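Local structure of putative alpha-galactosidase/melibiase (4OGZ) at residues Ile15-Val20 with Leu380-Gln385; Leu134-Ile139 with Leu358-Asp363. The protein probably releases terminal, non-reducing alpha-D-galactose from alpha-galactosides by hydrolysis. All blocks are in the same frame, centred on the assembly; numbering follows the deposited sequence.

Contact 1 (Ile15-Val20 with Leu380-Gln385); sequences INPPHV and LIAINQ
Pro-18 and Gln-385 bring the backbones closest, with their CA atoms 5.8 Å apart, where the irregular loop 15-20 passes the C-terminal end of helix 378-384. The peptide bond between Pro-17 and Pro-18 is cis, a form that proline tolerates far better than other residues, and the two rings meet different parts of the opposing segment. Pro-17 supplies the apolar contact: its CB lies 3.8 Å from CB of Gln-385, while its CG approaches CB of Ala-382 at 4.5 Å. The short alanine side chain lets the proline ring settle against the helix surface. Pro-18 runs alongside the glutamine, its CB 3.5 Å from OE1 of Gln-385.

Gln-385, the first residue to leave helical geometry, is bent at chi2 (-70°), which folds its amide back beside the helix end. There NE2 donates to OD1 of Asn-384 over 2.8 Å, with an N-H...O angle of 149° and the acceptor almost in the amide plane of the glutamine, though NE2 is tilted 29° from the carbonyl plane of Asn-384. The same NE2 also bonds to the Pro-100 carbonyl, and OE1 bonds to the Thr-99 hydroxyl. A glutamine suits this buried place because its amide can both donate and accept, and these partners fix its rotation. One water bridges the backbones, accepting from His-19 N at 2.9 Å and donating to Gln-385 O at 2.8 Å.

The contact joins the N-terminal Ig-like domain to the TIM barrel, probably the catalytic domain. On one side His-19 and Val-20 rest on strand 82-92; on the other, Leu-380 and Ile-381 pack on helix 341-353, and Leu-380 and Ile-383 reach strand 467-472 of the C-terminal beta sandwich.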
loop_
_atom_site.group_PDB
_atom_site.type_symbol
_atom_site.label_atom_id
_atom_site.label_comp_id
_atom_site.label_asym_id
_atom_site.label_seq_id
_atom_site.Cartn_x
_atom_site.Cartn_y
_atom_site.Cartn_z
ATOM N N ILE A 15 -16.337 -7.462 8.409
ATOM C CA ILE A 15 -15.132 -6.870 8.920
ATOM C C ILE A 15 -13.959 -7.325 8.065
ATOM O O ILE A 15 -13.602 -8.483 8.042
ATOM C CB ILE A 15 -14.902 -7.239 10.427
ATOM C CG1 ILE A 15 -15.972 -6.581 11.285
ATOM C CG2 ILE A 15 -13.514 -6.798 10.867
ATOM C CD1 ILE A 15 -15.967 -6.970 12.739
ATOM N N ASN A 16 -13.371 -6.386 7.336
ATOM C CA ASN A 16 -12.386 -6.699 6.340
ATOM C C ASN A 16 -10.954 -6.586 6.847
ATOM O O ASN A 16 -10.694 -5.939 7.862
ATOM C CB ASN A 16 -12.600 -5.779 5.127
ATOM C CG ASN A 16 -13.973 -5.975 4.513
ATOM O OD1 ASN A 16 -14.421 -7.115 4.388
ATOM N ND2 ASN A 16 -14.657 -4.883 4.156
ATOM N N PRO A 17 -10.026 -7.250 6.151
ATOM C CA PRO A 17 -8.617 -7.167 6.473
ATOM C C PRO A 17 -8.142 -5.712 6.392
ATOM O O PRO A 17 -8.746 -4.914 5.683
ATOM C CB PRO A 17 -7.944 -7.955 5.349
ATOM C CG PRO A 17 -8.976 -8.842 4.779
ATOM C CD PRO A 17 -10.316 -8.268 5.130
ATOM N N PRO A 18 -7.042 -5.386 7.069
ATOM C CA PRO A 18 -6.137 -6.297 7.779
ATOM C C PRO A 18 -6.663 -6.768 9.139
ATOM O O PRO A 18 -7.318 -5.984 9.874
ATOM C CB PRO A 18 -4.895 -5.443 7.995
ATOM C CG PRO A 18 -5.398 -4.029 8.008
ATOM C CD PRO A 18 -6.586 -3.978 7.111
ATOM N N HIS A 19 -6.406 -8.046 9.429
ATOM C CA HIS A 19 -6.758 -8.674 10.723
ATOM C C HIS A 19 -5.590 -8.709 11.687
ATOM O O HIS A 19 -5.694 -9.273 12.799
ATOM C CB HIS A 19 -7.290 -10.091 10.490
ATOM C CG HIS A 19 -8.493 -10.133 9.597
ATOM N ND1 HIS A 19 -9.632 -9.418 9.869
ATOM C CD2 HIS A 19 -8.746 -10.828 8.464
ATOM C CE1 HIS A 19 -10.527 -9.643 8.924
ATOM N NE2 HIS A 19 -10.002 -10.471 8.037
ATOM N N VAL A 20 -4.468 -8.118 11.268
ATOM C CA VAL A 20 -3.286 -8.030 12.104
ATOM C C VAL A 20 -2.654 -6.657 11.840
ATOM O O VAL A 20 -2.528 -6.236 10.690
ATOM C CB VAL A 20 -2.316 -9.214 11.838
ATOM C CG1 VAL A 20 -2.200 -9.528 10.376
ATOM C CG2 VAL A 20 -0.934 -8.948 12.376
ATOM N N LEU A 380 -8.919 -9.712 -4.145
ATOM C CA LEU A 380 -7.525 -9.390 -4.447
ATOM C C LEU A 380 -6.823 -8.689 -3.283
ATOM O O LEU A 380 -5.679 -9.042 -2.940
ATOM C CB LEU A 380 -7.375 -8.527 -5.695
ATOM C CG LEU A 380 -7.678 -9.263 -6.981
ATOM C CD1 LEU A 380 -7.807 -8.239 -8.129
ATOM C CD2 LEU A 380 -6.616 -10.311 -7.274
ATOM N N ILE A 381 -7.530 -7.759 -2.665
ATOM C CA ILE A 381 -7.017 -7.039 -1.529
ATOM C C ILE A 381 -6.750 -8.020 -0.386
ATOM O O ILE A 381 -5.729 -7.920 0.292
ATOM C CB ILE A 381 -8.002 -5.944 -1.099
ATOM C CG1 ILE A 381 -7.951 -4.797 -2.102
ATOM C CG2 ILE A 381 -7.698 -5.431 0.330
ATOM C CD1 ILE A 381 -9.079 -3.815 -1.959
ATOM N N ALA A 382 -7.674 -8.955 -0.188
ATOM C CA ALA A 382 -7.534 -9.990 0.824
ATOM C C ALA A 382 -6.272 -10.828 0.598
ATOM O O ALA A 382 -5.584 -11.170 1.532
ATOM C CB ALA A 382 -8.746 -10.883 0.822
ATOM N N ILE A 383 -5.942 -11.088 -0.663
ATOM C CA ILE A 383 -4.700 -11.750 -1.009
ATOM C C ILE A 383 -3.521 -10.881 -0.557
ATOM O O ILE A 383 -2.638 -11.341 0.187
ATOM C CB ILE A 383 -4.633 -12.045 -2.533
ATOM C CG1 ILE A 383 -5.639 -13.121 -2.862
ATOM C CG2 ILE A 383 -3.248 -12.508 -2.941
ATOM C CD1 ILE A 383 -5.836 -13.380 -4.333
ATOM N N ASN A 384 -3.532 -9.628 -0.981
ATOM C CA ASN A 384 -2.502 -8.685 -0.592
ATOM C C ASN A 384 -2.289 -8.625 0.925
ATOM O O ASN A 384 -1.143 -8.508 1.350
ATOM C CB ASN A 384 -2.795 -7.283 -1.119
ATOM C CG ASN A 384 -1.707 -6.245 -0.765
ATOM O OD1 ASN A 384 -1.909 -5.400 0.124
ATOM N ND2 ASN A 384 -0.600 -6.254 -1.490
ATOM N N GLN A 385 -3.378 -8.661 1.698
ATOM C CA GLN A 385 -3.324 -8.471 3.169
ATOM C C GLN A 385 -3.219 -9.766 3.968
ATOM O O GLN A 385 -3.378 -9.769 5.226
ATOM C CB GLN A 385 -4.559 -7.717 3.636
ATOM C CG GLN A 385 -4.686 -6.307 3.024
ATOM C CD GLN A 385 -3.632 -5.382 3.588
ATOM O OE1 GLN A 385 -3.697 -4.959 4.754
ATOM N NE2 GLN A 385 -2.635 -5.081 2.774
HETATM O O HOH W 1 -5.242 -9.658 7.272
#

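Contact 2 (Leu134-Ile139 with Leu358-Asp363); sequences LGYAYI and LLCGND
Tyr-136 reaches Leu-358 and Cys-360 on the helix-packed outer side of the TIM barrel, in the layer between the parallel strands and their surrounding helices. Strands 138-140 and 358-360 are not neighbours in the sheet: strand 102-105 runs between them. The nearest CA pair, Tyr-136 and Leu-358, is 8.0 Å apart, and the contact is made by side chains without a hydrogen bond across it.

The sulfur-aromatic contact comes first. Cys-360 SG lies 4.6 Å from the centroid of the Tyr-136 ring and 49° off its normal, an oblique approach that a small, polarisable sulfur can make in a tight interior. The same SG comes within 3.7 Å of Tyr-136 CE1, and Leu-358 CB is 4.5 Å from that carbon; the leucine also fills space against Phe-348 and Trp-351 of helix 341-353.

A tyrosine suits the place because its long side chain carries the ring from segment 134-139 as far as strand 358-360, CG lying anti to the carbonyl carbon (chi1 -67°), while its buried hydroxyl is satisfied by a hydrogen bond to the Leu-375 carbonyl. At the ring's edge, near its plane, the carbonyl O of Leu-358 stands 3.9 Å from Tyr-136 CE1.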
loop_
_atom_site.group_PDB
_atom_site.type_symbol
_atom_site.label_atom_id
_atom_site.label_comp_id
_atom_site.label_asym_id
_atom_site.label_seq_id
_atom_site.Cartn_x
_atom_site.Cartn_y
_atom_site.Cartn_z
ATOM N N LEU A 134 -12.234 -1.043 2.678
ATOM C CA LEU A 134 -11.368 -2.102 2.175
ATOM C C LEU A 134 -9.934 -1.973 2.612
ATOM O O LEU A 134 -9.068 -2.780 2.221
ATOM C CB LEU A 134 -11.451 -2.137 0.639
ATOM C CG LEU A 134 -12.844 -2.514 0.149
ATOM C CD1 LEU A 134 -12.844 -2.625 -1.364
ATOM C CD2 LEU A 134 -13.343 -3.831 0.735
ATOM N N GLY A 135 -9.656 -1.035 3.501
ATOM C CA GLY A 135 -8.367 -1.012 4.181
ATOM C C GLY A 135 -7.407 0.013 3.696
ATOM O O GLY A 135 -6.296 0.120 4.223
ATOM N N TYR A 136 -7.831 0.816 2.705
ATOM C CA TYR A 136 -7.019 1.915 2.277
ATOM C C TYR A 136 -6.997 2.929 3.421
ATOM O O TYR A 136 -8.063 3.433 3.865
ATOM C CB TYR A 136 -7.588 2.543 0.996
ATOM C CG TYR A 136 -7.528 1.669 -0.248
ATOM C CD1 TYR A 136 -6.397 1.637 -1.047
ATOM C CD2 TYR A 136 -8.595 0.863 -0.604
ATOM C CE1 TYR A 136 -6.331 0.843 -2.176
ATOM C CE2 TYR A 136 -8.559 0.071 -1.739
ATOM C CZ TYR A 136 -7.426 0.070 -2.535
ATOM O OH TYR A 136 -7.429 -0.676 -3.715
ATOM N N ALA A 137 -5.799 3.246 3.898
ATOM C CA ALA A 137 -5.676 4.119 5.052
ATOM C C ALA A 137 -4.656 5.243 4.932
ATOM O O ALA A 137 -4.787 6.253 5.617
ATOM C CB ALA A 137 -5.303 3.234 6.286
ATOM N N TYR A 138 -3.540 4.998 4.246
ATOM C CA TYR A 138 -2.445 5.975 4.182
ATOM C C TYR A 138 -2.779 7.002 3.130
ATOM O O TYR A 138 -3.061 6.655 1.989
ATOM C CB TYR A 138 -1.066 5.339 3.884
ATOM C CG TYR A 138 -0.500 4.609 5.086
ATOM C CD1 TYR A 138 -0.892 3.296 5.376
ATOM C CD2 TYR A 138 0.347 5.233 5.956
ATOM C CE1 TYR A 138 -0.442 2.649 6.507
ATOM C CE2 TYR A 138 0.782 4.604 7.095
ATOM C CZ TYR A 138 0.398 3.306 7.370
ATOM O OH TYR A 138 0.901 2.676 8.516
ATOM N N ILE A 139 -2.744 8.278 3.510
ATOM C CA ILE A 139 -2.915 9.371 2.535
ATOM C C ILE A 139 -1.610 10.159 2.527
ATOM O O ILE A 139 -1.273 10.881 3.481
ATOM C CB ILE A 139 -4.123 10.233 2.878
ATOM C CG1 ILE A 139 -5.389 9.382 2.706
ATOM C CG2 ILE A 139 -4.192 11.497 2.013
ATOM C CD1 ILE A 139 -6.669 10.064 3.193
ATOM N N LEU A 358 -0.197 -0.842 -1.800
ATOM C CA LEU A 358 -1.254 -0.519 -2.741
ATOM C C LEU A 358 -1.531 0.962 -2.547
ATOM O O LEU A 358 -2.504 1.351 -1.912
ATOM C CB LEU A 358 -2.486 -1.396 -2.477
ATOM C CG LEU A 358 -2.238 -2.900 -2.608
ATOM C CD1 LEU A 358 -3.440 -3.718 -2.132
ATOM C CD2 LEU A 358 -1.852 -3.237 -4.057
ATOM N N LEU A 359 -0.601 1.779 -2.999
ATOM C CA LEU A 359 -0.768 3.241 -2.968
ATOM C C LEU A 359 -1.359 3.766 -4.281
ATOM O O LEU A 359 -0.641 3.918 -5.273
ATOM C CB LEU A 359 0.582 3.939 -2.676
ATOM C CG LEU A 359 1.230 3.470 -1.325
ATOM C CD1 LEU A 359 2.489 4.260 -1.093
ATOM C CD2 LEU A 359 0.268 3.614 -0.149
ATOM N N CYS A 360 -2.640 4.111 -4.287
ATOM C CA CYS A 360 -3.239 4.607 -5.530
ATOM C C CYS A 360 -2.647 5.917 -5.931
ATOM O O CYS A 360 -2.364 6.799 -5.099
ATOM C CB CYS A 360 -4.769 4.760 -5.430
ATOM S SG CYS A 360 -5.644 3.313 -4.786
ATOM N N GLY A 361 -2.567 6.098 -7.249
ATOM C CA GLY A 361 -2.015 7.310 -7.831
ATOM C C GLY A 361 -2.998 8.103 -8.643
ATOM O O GLY A 361 -2.663 9.184 -9.091
ATOM N N ASN A 362 -4.211 7.581 -8.811
ATOM C CA ASN A 362 -5.267 8.286 -9.529
ATOM C C ASN A 362 -5.967 9.282 -8.635
ATOM O O ASN A 362 -5.695 9.349 -7.441
ATOM C CB ASN A 362 -6.292 7.282 -10.083
ATOM C CG ASN A 362 -6.965 6.454 -8.978
ATOM O OD1 ASN A 362 -6.302 5.873 -8.125
ATOM N ND2 ASN A 362 -8.293 6.387 -9.017
ATOM N N ASP A 363 -6.884 10.034 -9.213
ATOM C CA ASP A 363 -7.766 10.923 -8.447
ATOM C C ASP A 363 -8.945 10.139 -7.927
ATOM O O ASP A 363 -9.898 9.928 -8.639
ATOM C CB ASP A 363 -8.261 12.102 -9.317
ATOM C CG ASP A 363 -9.007 13.173 -8.509
ATOM O OD1 ASP A 363 -9.219 13.019 -7.293
ATOM O OD2 ASP A 363 -9.348 14.230 -9.097
#

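In the fold
Centred about 14 Å apart, the two contacts meet through helix 378-384 and also directly, Asn-16 ND2 lying 3.8 Å from Leu-134 CD2. The helix carries one half of contact 1 and also packs against contact 2: Ile-381 CD1 lies 3.9 Å from Tyr-136 CE2, and Asn-384 also touches Leu-358. Along the chain both segments of contact 2 fall between the two of contact 1, in the order 15-20, 134-139, 358-363, 380-385. Contact 2 joins segment 134-139, which carries the barrel's second strand, to the eighth, past the first, close to where the barrel closes; contact 1 lies farther out, where the Ig-like domain rests on the barrel domain. Helix 378-384 thus takes part in both.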